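Local coordinates for protein N2152 (PDB 5U22) that probably hydrolyses glycosidic bonds of arabinosyl-containing substrates, as a family 39 glycoside hydrolase from the rumen anaerobic fungus Neocallimastix frontalis, at residues Val319-Glu324 with Leu328-Ala333; Ser23-Asp28 with Val342-Gly347. One frame throughout, in Å; residues are numbered along the deposited sequence.

Both contacts belong to one curled, mixed sheet of the beta-sandwich part, with centres about 7 Å apart. Contact 1 is the turn end of the hairpin formed by strands 315-320 and 330-336, and contact 2 joins strands 23-28 and 341-347, which flank that hairpin. Probable backbone hydrogen bonds stitch them together: Ser320 N lies 2.7 Å from Thr26 O, and Ala332 N lies 3.0 Å from Ile345 O. Along the chain, contact 1 is nested within the long loop that contact 2 closes. Neither uses a strand of the parallel TIM-barrel sheet, but Asp330 and Glu324 of contact 1 reach Arg270 on helix 258-270.

Contact 1 (Val319-Glu324 with Leu328-Ala333); sequences VSPPNE and LIDGAA
Pro321 lays its ring against the carboxylate of Asp330, with CG 3.5 Å from OD1, and the two side chains cross obliquely. The carboxylate reaches this position because Asp330 CG stands anti to the backbone N (chi1 -157°). OD1 also accepts a hydrogen bond from the next backbone amide, Gly331 N, at 2.7 Å; the donor comes from the anti side, 29° out of the carboxylate plane, and the N-H...O angle of 145° shows a clearly bent bond. The buried acid is probably compensated by two arginines: OD1 forms a salt bridge with Arg270 and OD2 one with Arg267. Arg270 also pairs with OE1 of Glu324, whose OE2 bonds to Tyr271 OH. The two acids, with Glu324 OE1 4.8 Å from Asp330 OD2, thus share an arginine, which should ease repulsion between like charges.

Toward the turn, Pro322 turns its ring to Ile329, CG lying 3.8 Å from the isoleucine CG2 branch. No hydrogen bond runs directly between 319-324 and 328-333; beside this apolar patch water 1 bridges the two backbones, accepting from Asn323 N at 2.9 Å and donating to Ile329 O at 2.8 Å. At the strand end, Val319 CG2 packs on Ala333 CB at 3.8 Å.

The pairing of Val319 with Ala332, Pro321 with Asp330 and Asn323 with Leu328 steps in opposite chain directions, and the nine-residue connection 321-329 joins the strands. Arg267 and Arg270, the partners of the two acids, belong to helix 258-270 of the TIM barrel, which ties the turn end to that domain. The register is that of an antiparallel beta hairpin, here of strands 315-320 and 330-336 in the beta sandwich of a family 39 glycoside hydrolase.

Contact 2 (Ser23-Asp28 with Val342-Gly347); sequences SQLTVD and VSFIFG
Val27 and the ring of Phe344 meet methyl to face: CG2 sits 3.6 Å from the ring centroid and only 9° off the ring normal, a CH-pi contact close to vertical. The two side chains run past each other in opposite directions, and the methyl group lies over the middle of the ring, not merely its rim. The opposite face is occupied from the same strand, where Phe346 places CD1 3.4 Å above the plane, again over the centre. Phe344 is therefore held between a valine methyl and a ring carbon of the residue two further along the strand.

Leu25 approaches from another direction. Its CB lies near the ring plane, 3.8 Å from CZ at the edge of Phe344, and the side chains cross at about a right angle. Farther along, Leu25 CD1 comes within 4.2 Å of Phe346 CD2, an oblique and looser approach.

These residues face one another across the interior of a beta sandwich. In the sheet, strands 315-320 and 330-336 intervene between 23-28 and 341-347, yet the axes of the two short segments come within 9.8 Å, too close for a flat sheet and evidence that it curls over. Their directions differ by 151°, roughly antiparallel, and contact is made by side chains alone, without a hydrogen bond across.

Different torsions bring the two phenylalanines together: Phe344 CG is anti to the backbone N, whereas Phe346 CG lies between the backbone N and the carbonyl carbon (chi1 52°). Ala333 of strand 330-336 touches both Val27 and Phe344, while Val354 and Ile418 pack on Leu25 and Phe346 respectively.

Contact 1 (Val319-Glu324 with Leu328-Ala333)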
loop_
_atom_site.group_PDB
_atom_site.type_symbol
_atom_site.label_atom_id
_atom_site.label_comp_id
_atom_site.label_asym_id
_atom_site.label_seq_id
_atom_site.Cartn_x
_atom_site.Cartn_y
_atom_site.Cartn_z
ATOM N N VAL A 319 -1.389 -17.687 -1.739
ATOM C CA VAL A 319 -0.995 -17.811 -3.133
ATOM C C VAL A 319 0.464 -18.222 -3.141
ATOM O O VAL A 319 1.294 -17.567 -2.497
ATOM C CB VAL A 319 -1.174 -16.486 -3.901
ATOM C CG1 VAL A 319 -0.592 -16.611 -5.313
ATOM C CG2 VAL A 319 -2.653 -16.080 -3.953
ATOM N N SER A 320 0.781 -19.291 -3.866
ATOM C CA SER A 320 2.174 -19.694 -3.990
ATOM C C SER A 320 2.665 -19.324 -5.380
ATOM O O SER A 320 2.201 -19.913 -6.373
ATOM C CB SER A 320 2.340 -21.190 -3.741
ATOM O OG SER A 320 3.673 -21.594 -4.014
ATOM N N PRO A 321 3.579 -18.369 -5.505
ATOM C CA PRO A 321 3.975 -17.874 -6.823
ATOM C C PRO A 321 5.293 -18.492 -7.256
ATOM O O PRO A 321 5.886 -19.285 -6.512
ATOM C CB PRO A 321 4.124 -16.370 -6.574
ATOM C CG PRO A 321 4.710 -16.333 -5.183
ATOM C CD PRO A 321 4.130 -17.526 -4.427
ATOM N N PRO A 322 5.785 -18.167 -8.456
ATOM C CA PRO A 322 7.079 -18.749 -8.876
ATOM C C PRO A 322 8.222 -18.475 -7.909
ATOM O O PRO A 322 8.970 -19.404 -7.569
ATOM C CB PRO A 322 7.299 -18.108 -10.250
ATOM C CG PRO A 322 5.910 -17.945 -10.787
ATOM C CD PRO A 322 5.099 -17.506 -9.584
ATOM N N ASN A 323 8.371 -17.229 -7.446
ATOM C CA ASN A 323 9.425 -16.864 -6.504
ATOM C C ASN A 323 9.158 -15.472 -5.946
ATOM O O ASN A 323 9.424 -14.473 -6.624
ATOM C CB ASN A 323 10.802 -16.896 -7.183
ATOM C CG ASN A 323 11.940 -16.518 -6.230
ATOM O OD1 ASN A 323 11.737 -16.365 -5.032
ATOM N ND2 ASN A 323 13.143 -16.382 -6.770
ATOM N N GLU A 324 8.610 -15.391 -4.732
ATOM C CA GLU A 324 8.279 -14.088 -4.162
ATOM C C GLU A 324 9.512 -13.272 -3.805
ATOM O O GLU A 324 9.381 -12.084 -3.494
ATOM C CB GLU A 324 7.413 -14.245 -2.914
ATOM C CG GLU A 324 8.171 -14.791 -1.704
ATOM C CD GLU A 324 7.539 -14.349 -0.396
ATOM O OE1 GLU A 324 6.638 -13.474 -0.443
ATOM O OE2 GLU A 324 7.937 -14.873 0.672
ATOM N N LEU A 328 9.387 -11.764 -10.047
ATOM C CA LEU A 328 8.427 -12.530 -10.829
ATOM C C LEU A 328 6.994 -12.321 -10.349
ATOM O O LEU A 328 6.731 -11.941 -9.202
ATOM C CB LEU A 328 8.756 -14.026 -10.807
ATOM C CG LEU A 328 10.128 -14.357 -11.413
ATOM C CD1 LEU A 328 10.389 -15.855 -11.405
ATOM C CD2 LEU A 328 10.238 -13.786 -12.809
ATOM N N ILE A 329 6.072 -12.568 -11.287
ATOM C CA ILE A 329 4.618 -12.538 -11.143
ATOM C C ILE A 329 4.143 -13.073 -9.792
ATOM O O ILE A 329 4.642 -14.083 -9.289
ATOM C CB ILE A 329 3.978 -13.318 -12.307
ATOM C CG1 ILE A 329 2.445 -13.290 -12.236
ATOM C CG2 ILE A 329 4.519 -14.769 -12.356
ATOM C CD1 ILE A 329 1.827 -13.645 -13.554
ATOM N N ASP A 330 3.171 -12.387 -9.200
ATOM C CA ASP A 330 2.662 -12.723 -7.875
ATOM C C ASP A 330 1.242 -12.178 -7.798
ATOM O O ASP A 330 0.775 -11.511 -8.723
ATOM C CB ASP A 330 3.573 -12.132 -6.797
ATOM C CG ASP A 330 3.473 -12.848 -5.470
ATOM O OD1 ASP A 330 2.493 -13.584 -5.223
ATOM O OD2 ASP A 330 4.400 -12.660 -4.659
ATOM N N GLY A 331 0.561 -12.426 -6.686
ATOM C CA GLY A 331 -0.793 -11.903 -6.583
ATOM C C GLY A 331 -1.475 -12.303 -5.294
ATOM O O GLY A 331 -0.857 -12.846 -4.377
ATOM N N ALA A 332 -2.777 -12.024 -5.241
ATOM C CA ALA A 332 -3.551 -12.229 -4.028
ATOM C C ALA A 332 -4.906 -12.817 -4.381
ATOM O O ALA A 332 -5.444 -12.578 -5.466
ATOM C CB ALA A 332 -3.744 -10.916 -3.253
ATOM N N ALA A 333 -5.466 -13.567 -3.439
ATOM C CA ALA A 333 -6.708 -14.276 -3.698
ATOM C C ALA A 333 -7.634 -14.134 -2.507
ATOM O O ALA A 333 -7.179 -14.108 -1.361
ATOM C CB ALA A 333 -6.458 -15.756 -3.980
HETATM O O HOH W 1 6.884 -14.751 -7.816
#

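Contact 2 (Ser23-Asp28 with Val342-Gly347)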
loop_
_atom_site.group_PDB
_atom_site.type_symbol
_atom_site.label_atom_id
_atom_site.label_comp_id
_atom_site.label_asym_id
_atom_site.label_seq_id
_atom_site.Cartn_x
_atom_site.Cartn_y
_atom_site.Cartn_z
ATOM N N SER A 23 4.546 -20.122 -16.139
ATOM C CA SER A 23 4.616 -19.551 -14.802
ATOM C C SER A 23 3.420 -20.063 -14.013
ATOM O O SER A 23 2.273 -19.859 -14.428
ATOM C CB SER A 23 4.614 -18.020 -14.850
ATOM O OG SER A 23 5.802 -17.530 -15.447
ATOM N N GLN A 24 3.683 -20.726 -12.888
ATOM C CA GLN A 24 2.626 -21.351 -12.099
ATOM C C GLN A 24 2.365 -20.570 -10.821
ATOM O O GLN A 24 3.302 -20.227 -10.092
ATOM C CB GLN A 24 2.980 -22.797 -11.742
ATOM C CG GLN A 24 3.168 -23.714 -12.934
ATOM C CD GLN A 24 2.982 -25.175 -12.556
ATOM O OE1 GLN A 24 2.008 -25.538 -11.889
ATOM N NE2 GLN A 24 3.922 -26.014 -12.963
ATOM N N LEU A 25 1.088 -20.343 -10.526
ATOM C CA LEU A 25 0.635 -19.795 -9.255
ATOM C C LEU A 25 -0.419 -20.729 -8.683
ATOM O O LEU A 25 -1.335 -21.150 -9.400
ATOM C CB LEU A 25 0.046 -18.394 -9.426
ATOM C CG LEU A 25 0.982 -17.353 -10.037
ATOM C CD1 LEU A 25 0.419 -16.868 -11.354
ATOM C CD2 LEU A 25 1.169 -16.187 -9.075
ATOM N N THR A 26 -0.296 -21.055 -7.401
ATOM C CA THR A 26 -1.208 -21.997 -6.765
ATOM C C THR A 26 -1.938 -21.302 -5.625
ATOM O O THR A 26 -1.308 -20.744 -4.719
ATOM C CB THR A 26 -0.462 -23.235 -6.279
ATOM O OG1 THR A 26 0.148 -23.859 -7.411
ATOM C CG2 THR A 26 -1.437 -24.224 -5.621
ATOM N N VAL A 27 -3.264 -21.325 -5.697
ATOM C CA VAL A 27 -4.151 -20.728 -4.708
ATOM C C VAL A 27 -4.696 -21.868 -3.861
ATOM O O VAL A 27 -5.269 -22.819 -4.400
ATOM C CB VAL A 27 -5.294 -19.961 -5.392
ATOM C CG1 VAL A 27 -6.321 -19.474 -4.376
ATOM C CG2 VAL A 27 -4.747 -18.806 -6.223
ATOM N N ASP A 28 -4.503 -21.796 -2.545
ATOM C CA ASP A 28 -5.071 -22.782 -1.628
ATOM C C ASP A 28 -6.249 -22.127 -0.917
ATOM O O ASP A 28 -6.064 -21.379 0.046
ATOM C CB ASP A 28 -4.035 -23.288 -0.622
ATOM C CG ASP A 28 -4.582 -24.406 0.260
ATOM O OD1 ASP A 28 -5.825 -24.578 0.331
ATOM O OD2 ASP A 28 -3.773 -25.114 0.884
ATOM N N VAL A 342 -14.752 -16.859 -5.610
ATOM C CA VAL A 342 -13.313 -16.781 -5.399
ATOM C C VAL A 342 -12.749 -15.787 -6.411
ATOM O O VAL A 342 -13.143 -15.792 -7.583
ATOM C CB VAL A 342 -12.639 -18.155 -5.583
ATOM C CG1 VAL A 342 -11.124 -18.053 -5.380
ATOM C CG2 VAL A 342 -13.279 -19.188 -4.671
ATOM N N SER A 343 -11.815 -14.951 -5.971
ATOM C CA SER A 343 -11.176 -13.985 -6.856
ATOM C C SER A 343 -9.666 -14.085 -6.706
ATOM O O SER A 343 -9.153 -14.093 -5.588
ATOM C CB SER A 343 -11.633 -12.559 -6.547
ATOM O OG SER A 343 -10.997 -11.631 -7.420
ATOM N N PHE A 344 -8.961 -14.124 -7.831
ATOM C CA PHE A 344 -7.504 -14.218 -7.863
ATOM C C PHE A 344 -7.001 -13.158 -8.831
ATOM O O PHE A 344 -7.331 -13.209 -10.021
ATOM C CB PHE A 344 -7.061 -15.617 -8.309
ATOM C CG PHE A 344 -5.564 -15.799 -8.363
ATOM C CD1 PHE A 344 -4.732 -15.053 -7.539
ATOM C CD2 PHE A 344 -4.991 -16.721 -9.226
ATOM C CE1 PHE A 344 -3.351 -15.211 -7.587
ATOM C CE2 PHE A 344 -3.605 -16.892 -9.269
ATOM C CZ PHE A 344 -2.794 -16.130 -8.443
ATOM N N ILE A 345 -6.241 -12.182 -8.327
ATOM C CA ILE A 345 -5.649 -11.146 -9.173
ATOM C C ILE A 345 -4.138 -11.293 -9.141
ATOM O O ILE A 345 -3.556 -11.571 -8.086
ATOM C CB ILE A 345 -6.078 -9.724 -8.749
ATOM C CG1 ILE A 345 -5.601 -9.393 -7.331
ATOM C CG2 ILE A 345 -7.585 -9.590 -8.811
ATOM C CD1 ILE A 345 -6.031 -7.986 -6.869
ATOM N N PHE A 346 -3.497 -11.101 -10.295
ATOM C CA PHE A 346 -2.073 -11.384 -10.380
ATOM C C PHE A 346 -1.483 -10.668 -11.588
ATOM O O PHE A 346 -2.194 -10.201 -12.480
ATOM C CB PHE A 346 -1.817 -12.896 -10.453
ATOM C CG PHE A 346 -2.600 -13.598 -11.534
ATOM C CD1 PHE A 346 -3.890 -14.047 -11.288
ATOM C CD2 PHE A 346 -2.045 -13.813 -12.789
ATOM C CE1 PHE A 346 -4.620 -14.714 -12.279
ATOM C CE2 PHE A 346 -2.754 -14.478 -13.781
ATOM C CZ PHE A 346 -4.046 -14.920 -13.532
ATOM N N GLY A 347 -0.160 -10.601 -11.610
ATOM C CA GLY A 347 0.527 -9.905 -12.677
ATOM C C GLY A 347 1.998 -9.769 -12.379
ATOM O O GLY A 347 2.420 -9.952 -11.231
#